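Local structure of lasso peptide isopeptidase AtxE2 (Asticcacaulis excentricus, 5TXE) at residues A122-A126 / E636-K640; I49-S53 / A126-I130; T448-N452 / L523-A527; H214-G218 / E609-G613. The protein hydrolyses the isopeptide bond of the lasso peptides astexin-2 and astexin-3, turning the threaded substrates into linear peptides. The protein carries 1 engineered substitution. All coordinates share one frame; numbering follows the deposited sequence.

Contact 1: residues A122-A126 / E636-K640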
loop_
_atom_site.group_PDB
_atom_site.type_symbol
_atom_site.label_atom_id
_atom_site.label_comp_id
_atom_site.label_asym_id
_atom_site.label_seq_id
_atom_site.Cartn_x
_atom_site.Cartn_y
_atom_site.Cartn_z
ATOM N N ALA A 122 14.834 -5.939 1.046
ATOM C CA ALA A 122 14.842 -4.659 0.353
ATOM C C ALA A 122 13.546 -3.866 0.690
ATOM O O ALA A 122 12.500 -4.443 0.808
ATOM C CB ALA A 122 14.964 -4.866 -1.138
ATOM N N PRO A 123 13.646 -2.554 0.870
ATOM C CA PRO A 123 12.480 -1.733 1.116
ATOM C C PRO A 123 11.483 -1.780 -0.048
ATOM O O PRO A 123 11.891 -1.769 -1.198
ATOM C CB PRO A 123 13.027 -0.333 1.220
ATOM C CG PRO A 123 14.493 -0.428 1.283
ATOM C CD PRO A 123 14.900 -1.773 0.794
ATOM N N SER A 124 10.190 -1.876 0.260
ATOM C CA SER A 124 9.179 -1.829 -0.767
ATOM C C SER A 124 9.253 -0.440 -1.397
ATOM O O SER A 124 8.932 -0.276 -2.546
ATOM C CB SER A 124 7.811 -2.086 -0.161
ATOM O OG SER A 124 7.457 -0.945 0.629
ATOM N N GLY A 125 9.668 0.550 -0.598
ATOM C CA GLY A 125 9.657 1.962 -0.969
ATOM C C GLY A 125 8.596 2.784 -0.253
ATOM O O GLY A 125 8.575 4.028 -0.336
ATOM N N ALA A 126 7.686 2.099 0.417
ATOM C CA ALA A 126 6.669 2.788 1.182
ATOM C C ALA A 126 7.306 3.386 2.447
ATOM O O ALA A 126 8.208 2.811 3.029
ATOM C CB ALA A 126 5.606 1.796 1.600
ATOM N N GLU A 636 15.846 4.167 -6.587
ATOM C CA GLU A 636 14.447 4.007 -6.405
ATOM C C GLU A 636 14.145 2.580 -5.984
ATOM O O GLU A 636 15.006 1.745 -5.960
ATOM C CB GLU A 636 13.699 4.299 -7.675
ATOM C CG GLU A 636 13.419 5.762 -7.896
ATOM C CD GLU A 636 12.438 6.319 -6.874
ATOM O OE1 GLU A 636 11.954 5.549 -6.031
ATOM O OE2 GLU A 636 12.191 7.562 -6.907
ATOM N N HIS A 637 12.885 2.338 -5.641
ATOM C CA HIS A 637 12.465 1.060 -5.111
ATOM C C HIS A 637 11.192 0.626 -5.858
ATOM O O HIS A 637 10.648 1.333 -6.702
ATOM C CB HIS A 637 12.213 1.172 -3.605
ATOM C CG HIS A 637 13.406 1.572 -2.846
ATOM N ND1 HIS A 637 14.472 0.725 -2.674
ATOM C CD2 HIS A 637 13.783 2.768 -2.341
ATOM C CE1 HIS A 637 15.433 1.363 -2.030
ATOM N NE2 HIS A 637 15.050 2.616 -1.853
ATOM N N HIS A 638 10.790 -0.577 -5.542
ATOM C CA HIS A 638 9.601 -1.246 -6.060
ATOM C C HIS A 638 8.411 -0.315 -6.118
ATOM O O HIS A 638 7.743 -0.255 -7.140
ATOM C CB HIS A 638 9.368 -2.443 -5.110
ATOM C CG HIS A 638 8.153 -3.237 -5.377
ATOM N ND1 HIS A 638 8.031 -4.034 -6.481
ATOM C CD2 HIS A 638 7.023 -3.421 -4.645
ATOM C CE1 HIS A 638 6.856 -4.643 -6.452
ATOM N NE2 HIS A 638 6.223 -4.277 -5.352
ATOM N N VAL A 639 8.200 0.457 -5.062
ATOM C CA VAL A 639 7.327 1.646 -5.085
ATOM C C VAL A 639 8.226 2.906 -5.013
ATOM O O VAL A 639 9.161 2.952 -4.186
ATOM C CB VAL A 639 6.400 1.583 -3.870
ATOM C CG1 VAL A 639 5.682 2.890 -3.643
ATOM C CG2 VAL A 639 5.400 0.445 -4.057
ATOM N N LYS A 640 7.961 3.915 -5.838
ATOM C CA LYS A 640 8.877 5.036 -5.971
ATOM C C LYS A 640 8.619 6.047 -4.890
ATOM O O LYS A 640 7.526 6.152 -4.447
ATOM C CB LYS A 640 8.823 5.677 -7.346
ATOM C CG LYS A 640 9.270 4.743 -8.441
ATOM C CD LYS A 640 9.084 5.369 -9.804
ATOM C CE LYS A 640 9.544 4.457 -10.925
ATOM N NZ LYS A 640 8.586 3.343 -11.197
HETATM O O HOH W 1 12.483 -2.372 -3.683
#

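Contact 2: residues I49-S53 / A126-I130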
loop_
_atom_site.group_PDB
_atom_site.type_symbol
_atom_site.label_atom_id
_atom_site.label_comp_id
_atom_site.label_asym_id
_atom_site.label_seq_id
_atom_site.Cartn_x
_atom_site.Cartn_y
_atom_site.Cartn_z
ATOM N N ILE A 49 -1.149 11.390 5.131
ATOM C CA ILE A 49 -0.942 11.071 6.530
ATOM C C ILE A 49 -0.734 9.584 6.656
ATOM O O ILE A 49 -1.595 8.798 6.235
ATOM C CB ILE A 49 -2.194 11.441 7.348
ATOM C CG1 ILE A 49 -2.425 12.944 7.305
ATOM C CG2 ILE A 49 -2.036 10.980 8.778
ATOM C CD1 ILE A 49 -3.823 13.371 7.726
ATOM N N GLY A 50 0.427 9.179 7.145
ATOM C CA GLY A 50 0.759 7.739 7.280
ATOM C C GLY A 50 1.223 7.074 5.979
ATOM O O GLY A 50 1.351 7.706 4.953
ATOM N N THR A 51 1.461 5.774 6.028
ATOM C CA THR A 51 1.993 5.053 4.879
ATOM C C THR A 51 1.019 5.102 3.724
ATOM O O THR A 51 -0.218 5.293 3.885
ATOM C CB THR A 51 2.400 3.584 5.288
ATOM O OG1 THR A 51 3.156 2.947 4.275
ATOM C CG2 THR A 51 1.207 2.718 5.620
ATOM N N MET A 52 1.574 4.852 2.559
ATOM C CA MET A 52 0.850 4.988 1.324
ATOM C C MET A 52 -0.464 4.244 1.328
ATOM O O MET A 52 -1.480 4.804 0.989
ATOM C CB MET A 52 1.672 4.472 0.147
ATOM C CG MET A 52 2.915 5.327 -0.081
ATOM S SD MET A 52 3.772 4.898 -1.629
ATOM C CE MET A 52 2.360 4.376 -2.638
ATOM N N SER A 53 -0.421 2.985 1.691
ATOM C CA SER A 53 -1.587 2.147 1.634
ATOM C C SER A 53 -2.002 1.840 3.043
ATOM O O SER A 53 -1.395 1.036 3.695
ATOM C CB SER A 53 -1.271 0.858 0.876
ATOM O OG SER A 53 -2.345 -0.047 1.010
ATOM N N ALA A 126 7.686 2.099 0.417
ATOM C CA ALA A 126 6.669 2.788 1.182
ATOM C C ALA A 126 7.306 3.386 2.447
ATOM O O ALA A 126 8.208 2.811 3.029
ATOM C CB ALA A 126 5.606 1.796 1.600
ATOM N N ASN A 127 6.782 4.516 2.881
ATOM C CA ASN A 127 7.166 5.114 4.165
ATOM C C ASN A 127 6.590 4.444 5.384
ATOM O O ASN A 127 5.435 3.966 5.405
ATOM C CB ASN A 127 6.782 6.608 4.164
ATOM C CG ASN A 127 5.294 6.849 3.910
ATOM O OD1 ASN A 127 4.651 6.227 3.031
ATOM N ND2 ASN A 127 4.744 7.755 4.672
ATOM N N LEU A 128 7.384 4.422 6.424
ATOM C CA LEU A 128 6.936 3.918 7.736
ATOM C C LEU A 128 5.930 4.866 8.311
ATOM O O LEU A 128 6.140 6.072 8.278
ATOM C CB LEU A 128 8.096 3.905 8.701
ATOM C CG LEU A 128 7.869 3.288 10.089
ATOM C CD1 LEU A 128 7.609 1.784 10.003
ATOM C CD2 LEU A 128 9.068 3.555 10.981
ATOM N N THR A 129 4.815 4.335 8.779
ATOM C CA THR A 129 3.832 5.099 9.511
ATOM C C THR A 129 4.436 5.517 10.858
ATOM O O THR A 129 4.955 4.690 11.610
ATOM C CB THR A 129 2.571 4.279 9.758
ATOM O OG1 THR A 129 1.914 4.053 8.529
ATOM C CG2 THR A 129 1.561 5.072 10.614
ATOM N N ILE A 130 4.406 6.809 11.149
ATOM C CA ILE A 130 5.040 7.298 12.376
ATOM C C ILE A 130 3.899 7.545 13.383
ATOM O O ILE A 130 3.048 8.464 13.201
ATOM C CB ILE A 130 5.810 8.612 12.133
ATOM C CG1 ILE A 130 6.885 8.442 11.044
ATOM C CG2 ILE A 130 6.400 9.152 13.448
ATOM C CD1 ILE A 130 7.957 7.432 11.429
HETATM O O HOH W 2 2.766 10.158 4.532
#

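Contact 3: residues T448-N452 / L523-A527. Engineered in segment 523-527: Ala-527 (natural residue Ser).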
loop_
_atom_site.group_PDB
_atom_site.type_symbol
_atom_site.label_atom_id
_atom_site.label_comp_id
_atom_site.label_asym_id
_atom_site.label_seq_id
_atom_site.Cartn_x
_atom_site.Cartn_y
_atom_site.Cartn_z
ATOM N N THR A 448 -2.274 1.311 -7.305
ATOM C CA THR A 448 -1.341 0.696 -6.382
ATOM C C THR A 448 0.035 1.222 -6.657
ATOM O O THR A 448 0.490 1.283 -7.811
ATOM C CB THR A 448 -1.348 -0.828 -6.543
ATOM O OG1 THR A 448 -2.677 -1.288 -6.321
ATOM C CG2 THR A 448 -0.453 -1.461 -5.544
ATOM N N GLY A 449 0.707 1.625 -5.597
ATOM C CA GLY A 449 2.053 2.206 -5.723
ATOM C C GLY A 449 2.124 3.638 -6.167
ATOM O O GLY A 449 3.199 4.193 -6.311
ATOM N N ASP A 450 0.984 4.250 -6.370
ATOM C CA ASP A 450 0.892 5.641 -6.797
ATOM C C ASP A 450 1.736 5.952 -8.046
ATOM O O ASP A 450 2.651 6.776 -8.014
ATOM C CB ASP A 450 1.221 6.609 -5.618
ATOM C CG ASP A 450 0.891 8.087 -5.981
ATOM O OD1 ASP A 450 0.414 8.302 -7.141
ATOM O OD2 ASP A 450 1.171 9.004 -5.160
ATOM N N GLU A 451 1.412 5.277 -9.145
ATOM C CA GLU A 451 2.199 5.345 -10.371
ATOM C C GLU A 451 1.394 5.894 -11.550
ATOM O O GLU A 451 1.980 6.323 -12.546
ATOM C CB GLU A 451 2.517 3.928 -10.855
ATOM C CG GLU A 451 3.800 3.268 -10.545
ATOM C CD GLU A 451 5.090 4.006 -10.951
ATOM O OE1 GLU A 451 5.817 3.644 -11.979
ATOM O OE2 GLU A 451 5.413 4.855 -10.093
ATOM N N ASN A 452 0.078 5.729 -11.515
ATOM C CA ASN A 452 -0.727 6.008 -12.695
ATOM C C ASN A 452 -1.828 6.961 -12.340
ATOM O O ASN A 452 -2.767 6.574 -11.655
ATOM C CB ASN A 452 -1.281 4.717 -13.267
ATOM C CG ASN A 452 -0.167 3.815 -13.819
ATOM O OD1 ASN A 452 0.308 4.038 -14.917
ATOM N ND2 ASN A 452 0.275 2.827 -13.016
ATOM N N LEU A 523 -3.624 -0.292 -20.615
ATOM C CA LEU A 523 -3.533 -0.982 -19.371
ATOM C C LEU A 523 -2.243 -0.601 -18.627
ATOM O O LEU A 523 -1.201 -0.575 -19.249
ATOM C CB LEU A 523 -3.553 -2.476 -19.627
ATOM C CG LEU A 523 -3.450 -3.390 -18.454
ATOM C CD1 LEU A 523 -4.673 -3.281 -17.545
ATOM C CD2 LEU A 523 -3.314 -4.824 -18.940
ATOM N N THR A 524 -2.351 -0.352 -17.307
ATOM C CA THR A 524 -1.225 -0.025 -16.475
ATOM C C THR A 524 -1.138 -1.060 -15.355
ATOM O O THR A 524 -2.116 -1.670 -15.007
ATOM C CB THR A 524 -1.300 1.352 -15.816
ATOM O OG1 THR A 524 -2.365 1.403 -14.874
ATOM C CG2 THR A 524 -1.515 2.415 -16.817
ATOM N N GLY A 525 0.046 -1.256 -14.809
ATOM C CA GLY A 525 0.198 -2.082 -13.626
ATOM C C GLY A 525 1.523 -1.909 -12.890
ATOM O O GLY A 525 2.547 -1.592 -13.494
ATOM N N LEU A 526 1.455 -2.062 -11.578
ATOM C CA LEU A 526 2.588 -2.126 -10.690
ATOM C C LEU A 526 2.339 -3.278 -9.723
ATOM O O LEU A 526 1.214 -3.538 -9.306
ATOM C CB LEU A 526 2.729 -0.810 -9.939
ATOM C CG LEU A 526 3.829 -0.771 -8.883
ATOM C CD1 LEU A 526 4.375 0.652 -8.793
ATOM C CD2 LEU A 526 3.327 -1.180 -7.504
ATOM N N ALA A 527 3.403 -3.993 -9.381
ATOM C CA ALA A 527 3.345 -5.128 -8.459
ATOM C C ALA A 527 2.440 -6.231 -9.041
ATOM O O ALA A 527 2.660 -6.656 -10.164
ATOM C CB ALA A 527 2.909 -4.659 -7.075
HETATM O O HOH W 3 2.564 1.289 -14.213
#

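Contact 4: residues H214-G218 / E609-G613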
loop_
_atom_site.group_PDB
_atom_site.type_symbol
_atom_site.label_atom_id
_atom_site.label_comp_id
_atom_site.label_asym_id
_atom_site.label_seq_id
_atom_site.Cartn_x
_atom_site.Cartn_y
_atom_site.Cartn_z
ATOM N N HIS A 214 20.829 -11.480 -3.230
ATOM C CA HIS A 214 19.634 -11.125 -3.977
ATOM C C HIS A 214 20.086 -10.149 -5.068
ATOM O O HIS A 214 20.075 -8.951 -4.878
ATOM C CB HIS A 214 18.566 -10.510 -3.047
ATOM C CG HIS A 214 17.256 -10.254 -3.734
ATOM N ND1 HIS A 214 16.807 -8.991 -4.070
ATOM C CD2 HIS A 214 16.321 -11.111 -4.194
ATOM C CE1 HIS A 214 15.625 -9.078 -4.649
ATOM N NE2 HIS A 214 15.314 -10.357 -4.757
ATOM N N PRO A 215 20.533 -10.669 -6.199
ATOM C CA PRO A 215 21.245 -9.908 -7.210
ATOM C C PRO A 215 20.461 -8.747 -7.789
ATOM O O PRO A 215 21.029 -7.677 -8.140
ATOM C CB PRO A 215 21.538 -10.915 -8.277
ATOM C CG PRO A 215 21.422 -12.259 -7.639
ATOM C CD PRO A 215 20.573 -12.123 -6.407
ATOM N N LEU A 216 19.160 -8.915 -7.873
ATOM C CA LEU A 216 18.333 -7.858 -8.400
ATOM C C LEU A 216 18.612 -6.545 -7.733
ATOM O O LEU A 216 18.722 -5.488 -8.418
ATOM C CB LEU A 216 16.837 -8.175 -8.261
ATOM C CG LEU A 216 15.901 -7.298 -9.106
ATOM C CD1 LEU A 216 16.029 -7.633 -10.562
ATOM C CD2 LEU A 216 14.459 -7.456 -8.638
ATOM N N THR A 217 18.772 -6.606 -6.422
ATOM C CA THR A 217 18.948 -5.418 -5.637
ATOM C C THR A 217 20.375 -5.081 -5.239
ATOM O O THR A 217 20.602 -4.007 -4.754
ATOM C CB THR A 217 18.070 -5.456 -4.382
ATOM O OG1 THR A 217 18.418 -6.557 -3.607
ATOM C CG2 THR A 217 16.526 -5.615 -4.754
ATOM N N GLY A 218 21.348 -5.956 -5.449
ATOM C CA GLY A 218 22.720 -5.587 -5.106
ATOM C C GLY A 218 23.626 -6.797 -5.060
ATOM O O GLY A 218 23.170 -7.948 -4.952
ATOM N N GLU A 609 16.609 -0.437 -9.043
ATOM C CA GLU A 609 16.650 -1.636 -8.204
ATOM C C GLU A 609 15.833 -2.815 -8.792
ATOM O O GLU A 609 15.961 -3.933 -8.313
ATOM C CB GLU A 609 16.162 -1.236 -6.831
ATOM C CG GLU A 609 16.188 -2.290 -5.769
ATOM C CD GLU A 609 16.036 -1.712 -4.349
ATOM O OE1 GLU A 609 14.906 -1.777 -3.803
ATOM O OE2 GLU A 609 17.030 -1.178 -3.796
ATOM N N GLU A 610 15.077 -2.603 -9.874
ATOM C CA GLU A 610 14.370 -3.715 -10.512
ATOM C C GLU A 610 14.675 -3.863 -11.963
ATOM O O GLU A 610 14.222 -4.845 -12.563
ATOM C CB GLU A 610 12.845 -3.545 -10.370
ATOM C CG GLU A 610 12.380 -3.586 -8.917
ATOM C CD GLU A 610 10.850 -3.571 -8.779
ATOM O OE1 GLU A 610 10.137 -2.744 -9.445
ATOM O OE2 GLU A 610 10.357 -4.363 -7.945
ATOM N N TYR A 611 15.427 -2.941 -12.554
ATOM C CA TYR A 611 15.564 -2.981 -14.003
ATOM C C TYR A 611 16.273 -4.187 -14.560
ATOM O O TYR A 611 16.014 -4.527 -15.710
ATOM C CB TYR A 611 16.196 -1.705 -14.576
ATOM C CG TYR A 611 17.681 -1.729 -14.833
ATOM C CD1 TYR A 611 18.585 -1.735 -13.801
ATOM C CD2 TYR A 611 18.169 -1.662 -16.102
ATOM C CE1 TYR A 611 19.956 -1.770 -14.046
ATOM C CE2 TYR A 611 19.523 -1.646 -16.363
ATOM C CZ TYR A 611 20.419 -1.714 -15.336
ATOM O OH TYR A 611 21.762 -1.730 -15.600
ATOM N N LEU A 612 17.190 -4.807 -13.806
ATOM C CA LEU A 612 17.971 -5.860 -14.342
ATOM C C LEU A 612 17.084 -7.008 -14.838
ATOM O O LEU A 612 17.368 -7.623 -15.872
ATOM C CB LEU A 612 18.927 -6.431 -13.310
ATOM C CG LEU A 612 20.117 -5.521 -12.952
ATOM C CD1 LEU A 612 20.959 -6.135 -11.856
ATOM C CD2 LEU A 612 20.946 -5.283 -14.175
ATOM N N GLY A 613 16.028 -7.250 -14.082
ATOM C CA GLY A 613 14.982 -8.206 -14.415
ATOM C C GLY A 613 14.309 -7.991 -15.742
ATOM O O GLY A 613 13.851 -8.959 -16.378
HETATM O O HOH W 4 17.868 -4.243 -10.826
HETATM O O HOH W 5 19.226 -1.267 -5.538
#

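Contact 1: residues A122-A126 / E636-K640
His-637 and Pro-123 meet where the loop 122-126 reaches the loop 636-640, which carries the probable catalytic histidine. Followed outward, His-637 starts with CB, which lies 3.7 Å from Ser-124 O and nearly as near Gly-125 CA. CG, held anti to the carbonyl carbon (chi1 -61°), sets the ring beside Pro-123: Pro-123 O approaches CG and ND1, and Pro-123 CG lies over one ring face, 4.3 Å from the ring centroid and 27° off the normal, a CH-pi contact. At the tip, CE1 touches Pro-123 CG, while ND1 is taken by Glu-609.

The backbones are joined by one strong bond, Val-639 N to Ser-124 O at 2.7 Å. The same oxygen also packs against CB of His-638, 3.4 Å away. One residue on, Gly-125 CA comes close enough to Val-639 O, at 3.4 Å, to give a CA-H...O contact. Water 1 adds a second bridge, donating to Pro-123 O and accepting from His-638 N.

Ser-124 OG accepts from Ala-126 N at 3.1 Å, forming an ST turn, and also bonds the bound peptide's backbone. His-638 pairs with Glu-610 through ND1 and reaches the peptide through NE2, consistent with its inferred place as the histidine of a serine-hydrolase charge relay.

Contact 2: residues I49-S53 / A126-I130
Thr-51 and Thr-129 set their side chains at about a right angle, and each hydroxyl is directed at the opposite backbone. Thr-51 OG1 donates to Asn-127 O at 2.7 Å, arriving in the carbonyl plane with a C=O...donor angle of 155°. In the other direction, Thr-129 OG1 accepts from Thr-51 N at 3.1 Å. A torsion explains the reach of the first bond: Thr-51 carries its hydroxyl opposite the backbone N (chi1 -168°), which extends OG1 across the gap but wedges CG2 between N and the carbonyl carbon, 3.3 Å from Thr-129 OG1.

Asn-127 approaches Thr-51 from another direction. Its CG is folded back between the backbone N and carbonyl carbon (chi1 58°), bringing the amide against the 50-52 backbone. ND2 makes a weak bond to Gly-50 O, and water 2 donates to the same carbonyl oxygen at 2.9 Å while accepting weakly from Asn-127 ND2. OD1 lies 3.7 Å from Met-52 CG, where the two side chains pass obliquely, and also rests near Thr-51 CA. The Ala-126 methyl touches Thr-51 OG1.

Arg-372 binds the carbonyls of Ile-49, Thr-51 and Met-52, while Ala-126 and Leu-128 bond through their backbones to Trp-111 and Leu-109. Reciprocal side-chain-to-backbone bonding of this kind joins two irregular loops without strand pairing; here both belong to the beta-propeller part of a prolyl-oligopeptidase-type fold, and Ser-53 and Ala-126 pack on the bound peptide.

Contact 3: residues T448-N452 / L523-A527
Thr-448 and Leu-526 begin a buried contact between a loop of the alpha/beta-hydrolase domain and the end of its strand 521-525, where the nucleophile elbow carries the engineered Ala-527 (Ser in the natural enzyme). Thr-448 O lies 3.7 Å from Leu-526 CB and nearly as close to CD2; its OG1 bonds the backbone N of Tyr-438, the residue that stabilises the alkoxide intermediate. Gly-449, at positive phi (79°), lays its CA 4.0 Å from Leu-526 CD2.

Glu-451 crosses Leu-526 at about a right angle. Its CG touches Leu-526 CD1 at 3.2 Å, and the bend at chi2 turns the carboxylate away to a salt bridge with Lys-640. Asn-452 and Thr-524 come from opposite directions: the asparagine OD1 is 3.1 Å from the threonine CG2, and the asparagine CG packs on the threonine CB. Thr-524 OG1 is engaged by Ile-435 O. No direct hydrogen bond joins the two segments; water 3 bridges them instead, accepting from Asn-452 ND2 at 3.0 Å and donating to Gly-525 O, also at 3.0 Å.

Contact 4: residues H214-G218 / E609-G613
Leu-216 and Thr-217 lie against Glu-609 and Glu-610, with CA atoms of Thr-217 and Glu-609 5.1 Å apart, where the turn 214-218, helical in its angles at 215-217, meets the short, weakly bonded helix about 609-611. This helix follows strand 602-607 of the alpha/beta-hydrolase sheet, and Glu-610, whose carboxylate turns to His-638, is the inferred acid of the charge relay.

Leu-216 fills the interface. With CG anti to the backbone N (chi1 -165°), its branches spread over the backbone of 609-613: CG rests 3.5 Å from Glu-609 O, CD2 lies beside Glu-610 CA, and CD1 runs to Gly-613 N at 3.5 Å. CD1 also meets Leu-612 CB, the apolar pair of the contact, while Leu-612 CD1 lies 4.0 Å from Pro-215 O. The carbonyls of Leu-216 and Glu-609 lie side by side, pointing in opposite directions, Leu-216 O to Glu-609 O 3.2 Å, two acceptors with no bond between them. Water 4 donates to Leu-216 O at 2.8 Å and accepts from Leu-612 N.

Thr-217 crosses Glu-609 obliquely, its methyl CG2 3.5 Å from the glutamate CG. The extended glutamate carries its carboxylate onward to His-637. On the turn itself, Thr-217 OG1 sits in the crowded position between N and the carbonyl carbon (chi1 60°), which brings it to the histidine. His-214 bonds Asn-562 OD1 through NE2, and its ND1 and Thr-217 OG1 share a hydrogen bond 3.0 Å long and nearly straight at 175°.

Contact 1 is central to the set: it touches each of the other three, and it holds His-638, the inferred histidine of the charge relay. Contact 4 supplies the probable acid, with His-638 ND1 2.8 Å from Glu-610 OE2, and Glu-609 OE1 pairs with His-637 ND1 at the same distance; it touches none but contact 1. Contact 3 brings the nucleophile position, Ala-527 CB being 3.8 Å from His-638 NE2, and a salt bridge of 2.9 Å between Lys-640 NZ and Glu-451 OE1. Contact 2 shares Ala-126 with contact 1, Met-52 SD packs 3.4 Å from Val-639 CG1, and Met-52 CE reaches Gly-449 C of contact 3 at 3.6 Å. All four reach the bound peptide.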